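Benzyl alcohol dehydrogenase (Acinetobacter calcoaceticus, PDB 1F8F) catalyses the NAD-dependent oxidation of benzyl alcohol and probably related aromatic alcohols to their aldehydes, as a zinc-containing member of the medium-chain alcohol dehydrogenase family. Local coordinates at residues E66-I71 / V163-L168. Sequence-based numbering, arbitrary orientation.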
ATOM      1  N   GLU A  66      12.707 -14.199 -26.776  1.00 27.30           N
ATOM      2  CA  GLU A  66      11.926 -15.103 -25.909  1.00 28.18           C
ATOM      3  C   GLU A  66      12.531 -16.501 -25.842  1.00 26.20           C
ATOM      4  O   GLU A  66      11.839 -17.517 -26.009  1.00 24.14           O
ATOM      5  CB  GLU A  66      10.458 -15.120 -26.314  1.00 27.87           C
ATOM      6  CG  GLU A  66       9.711 -13.785 -26.133  1.00 28.51           C
ATOM      7  CD  GLU A  66       8.241 -13.883 -26.484  1.00 29.88           C
ATOM      8  OE1 GLU A  66       7.747 -14.780 -27.177  1.00 28.50           O
ATOM      9  OE2 GLU A  66       7.445 -13.032 -26.021  1.00 33.59           O
ATOM     10  N   GLY A  67      13.807 -16.670 -25.480  1.00 26.04           N
ATOM     11  CA  GLY A  67      14.494 -17.946 -25.537  1.00 21.31           C
ATOM     12  C   GLY A  67      14.403 -18.849 -24.355  1.00 22.83           C
ATOM     13  O   GLY A  67      14.139 -18.396 -23.242  1.00 20.27           O
ATOM     14  N   SER A  68      14.567 -20.139 -24.590  1.00 21.99           N
ATOM     15  CA  SER A  68      14.649 -21.145 -23.554  1.00 24.49           C
ATOM     16  C   SER A  68      15.710 -22.150 -24.064  1.00 28.34           C
ATOM     17  O   SER A  68      15.881 -22.267 -25.305  1.00 24.75           O
ATOM     18  CB  SER A  68      13.342 -21.760 -23.179  1.00 22.97           C
ATOM     19  OG  SER A  68      12.657 -22.451 -24.195  1.00 23.44           O
ATOM     20  N   GLY A  69      16.420 -22.765 -23.124  1.00 28.59           N
ATOM     21  CA  GLY A  69      17.508 -23.652 -23.490  1.00 30.79           C
ATOM     22  C   GLY A  69      18.115 -24.352 -22.266  1.00 32.84           C
ATOM     23  O   GLY A  69      17.502 -24.549 -21.231  1.00 29.98           O
ATOM     24  N   ILE A  70      19.345 -24.810 -22.427  1.00 33.41           N
ATOM     25  CA  ILE A  70      20.121 -25.588 -21.462  1.00 36.54           C
ATOM     26  C   ILE A  70      21.498 -24.946 -21.283  1.00 34.98           C
ATOM     27  O   ILE A  70      22.186 -24.546 -22.232  1.00 33.86           O
ATOM     28  CB  ILE A  70      20.388 -27.027 -21.980  1.00 41.26           C
ATOM     29  CG1 ILE A  70      19.087 -27.731 -22.397  1.00 38.48           C
ATOM     30  CG2 ILE A  70      21.080 -27.930 -20.967  1.00 38.84           C
ATOM     31  CD1 ILE A  70      19.280 -29.046 -23.108  1.00 41.44           C
ATOM     32  N   ILE A  71      21.881 -24.790 -20.025  1.00 38.10           N
ATOM     33  CA  ILE A  71      23.219 -24.206 -19.801  1.00 37.83           C
ATOM     34  C   ILE A  71      24.321 -25.194 -20.187  1.00 39.10           C
ATOM     35  O   ILE A  71      24.422 -26.272 -19.653  1.00 38.28           O
ATOM     36  CB  ILE A  71      23.410 -23.725 -18.370  1.00 36.08           C
ATOM     37  CG1 ILE A  71      22.458 -22.551 -18.042  1.00 35.87           C
ATOM     38  CG2 ILE A  71      24.857 -23.257 -18.196  1.00 38.10           C
ATOM     39  CD1 ILE A  71      22.358 -22.262 -16.569  1.00 33.58           C
ATOM     40  N   VAL A 163       8.901 -29.898 -17.093  1.00 42.18           N
ATOM     41  CA  VAL A 163       8.012 -29.361 -18.115  1.00 39.68           C
ATOM     42  C   VAL A 163       8.871 -29.250 -19.361  1.00 38.39           C
ATOM     43  O   VAL A 163      10.054 -28.917 -19.263  1.00 38.00           O
ATOM     44  CB  VAL A 163       7.448 -27.997 -17.716  1.00 41.08           C
ATOM     45  CG1 VAL A 163       6.642 -27.337 -18.834  1.00 40.44           C
ATOM     46  CG2 VAL A 163       6.538 -28.080 -16.492  1.00 39.87           C
ATOM     47  N   PRO A 164       8.311 -29.570 -20.519  1.00 37.19           N
ATOM     48  CA  PRO A 164       9.064 -29.537 -21.774  1.00 36.16           C
ATOM     49  C   PRO A 164       9.753 -28.196 -21.916  1.00 33.22           C
ATOM     50  O   PRO A 164       8.997 -27.240 -21.784  1.00 27.68           O
ATOM     51  CB  PRO A 164       7.981 -29.743 -22.833  1.00 36.65           C
ATOM     52  CG  PRO A 164       6.899 -30.501 -22.127  1.00 37.49           C
ATOM     53  CD  PRO A 164       6.904 -30.013 -20.704  1.00 37.26           C
ATOM     54  N   ILE A 165      11.038 -27.995 -22.146  1.00 33.93           N
ATOM     55  CA  ILE A 165      11.647 -26.666 -22.128  1.00 30.92           C
ATOM     56  C   ILE A 165      11.315 -25.805 -23.331  1.00 32.97           C
ATOM     57  O   ILE A 165      11.449 -24.561 -23.387  1.00 30.62           O
ATOM     58  CB  ILE A 165      13.175 -26.783 -21.927  1.00 30.64           C
ATOM     59  CG1 ILE A 165      13.934 -25.446 -21.792  1.00 25.65           C
ATOM     60  CG2 ILE A 165      13.802 -27.586 -23.062  1.00 27.69           C
ATOM     61  CD1 ILE A 165      13.463 -24.636 -20.618  1.00 24.29           C
ATOM     62  N   GLU A 166      10.802 -26.365 -24.437  1.00 31.59           N
ATOM     63  CA  GLU A 166      10.517 -25.612 -25.657  1.00 33.10           C
ATOM     64  C   GLU A 166       9.329 -24.651 -25.591  1.00 31.33           C
ATOM     65  O   GLU A 166       9.261 -23.610 -26.212  1.00 31.30           O
ATOM     66  CB  GLU A 166      10.354 -26.525 -26.877  1.00 36.15           C
ATOM     67  CG  GLU A 166       9.223 -27.523 -26.727  1.00 40.18           C
ATOM     68  CD  GLU A 166       9.666 -28.877 -26.254  1.00 45.49           C
ATOM     69  OE1 GLU A 166      10.538 -29.017 -25.327  1.00 46.45           O
ATOM     70  OE2 GLU A 166       9.127 -29.895 -26.762  1.00 49.15           O
ATOM     71  N   LEU A 167       8.406 -24.990 -24.698  1.00 28.75           N
ATOM     72  CA  LEU A 167       7.218 -24.205 -24.388  1.00 30.36           C
ATOM     73  C   LEU A 167       7.400 -23.004 -23.480  1.00 29.68           C
ATOM     74  O   LEU A 167       6.491 -22.158 -23.454  1.00 26.94           O
ATOM     75  CB  LEU A 167       6.339 -25.265 -23.705  1.00 34.80           C
ATOM     76  CG  LEU A 167       4.849 -25.186 -23.568  1.00 40.20           C
ATOM     77  CD1 LEU A 167       4.133 -24.710 -24.825  1.00 39.48           C
ATOM     78  CD2 LEU A 167       4.280 -26.559 -23.181  1.00 41.52           C
ATOM     79  N   LEU A 168       8.495 -22.834 -22.718  1.00 28.06           N
ATOM     80  CA  LEU A 168       8.644 -21.707 -21.770  1.00 28.17           C
ATOM     81  C   LEU A 168       9.318 -20.420 -22.125  1.00 26.17           C
ATOM     82  O   LEU A 168       9.159 -19.380 -21.434  1.00 26.39           O
ATOM     83  CB  LEU A 168       9.393 -22.215 -20.517  1.00 28.36           C
ATOM     84  CG  LEU A 168       8.754 -23.445 -19.858  1.00 31.50           C
ATOM     85  CD1 LEU A 168       9.582 -23.771 -18.633  1.00 31.78           C
ATOM     86  CD2 LEU A 168       7.286 -23.227 -19.452  1.00 30.45           C
TER
HETATM   87  O   HOH W   1      10.791 -21.366 -25.874  1.00 25.57           O
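S68 meets I165 in a buried side-chain-to-backbone contact, where strand 66-74 of the GroES-like catalytic domain receives the turn of the loop running from strand 156-159 to helix 174-186. The hydroxyl of S68 donates to the backbone carbonyl of I165, with S68 OG to I165 O at 2.6 Å. It approaches at a C=O···OG angle of 152°, tilted out of the carbonyl plane. With chi1 at 61°, OG lies over its own backbone, between N and the carbonyl carbon, facing the turn. A water bridges the two segments beside this bond, donating to S68 OG and to E166 O, each 2.7 Å from the water oxygen. The I165 oxygen also receives a weak bond from L168 N within the turn.

I165 adds van der Waals contact. Its CG1 is anti to the backbone N (chi1 -176°), which brings that branch alongside the strand: I165 CG1 lies 3.7 Å from G69 O, and I165 CD1 reaches S68 CB at 3.9 Å. V39 and H86, on the strands flanking 66-74, also touch this side chain. H65, the residue just before E66, binds zinc with C44 and C173, and E66 packs on both cysteines.

S68 OG also bonds to A40 O. Since a hydroxyl has one hydrogen, the carbonyls of I165 and A40 would have to share or compete for it, while the water donates to the same oxygen.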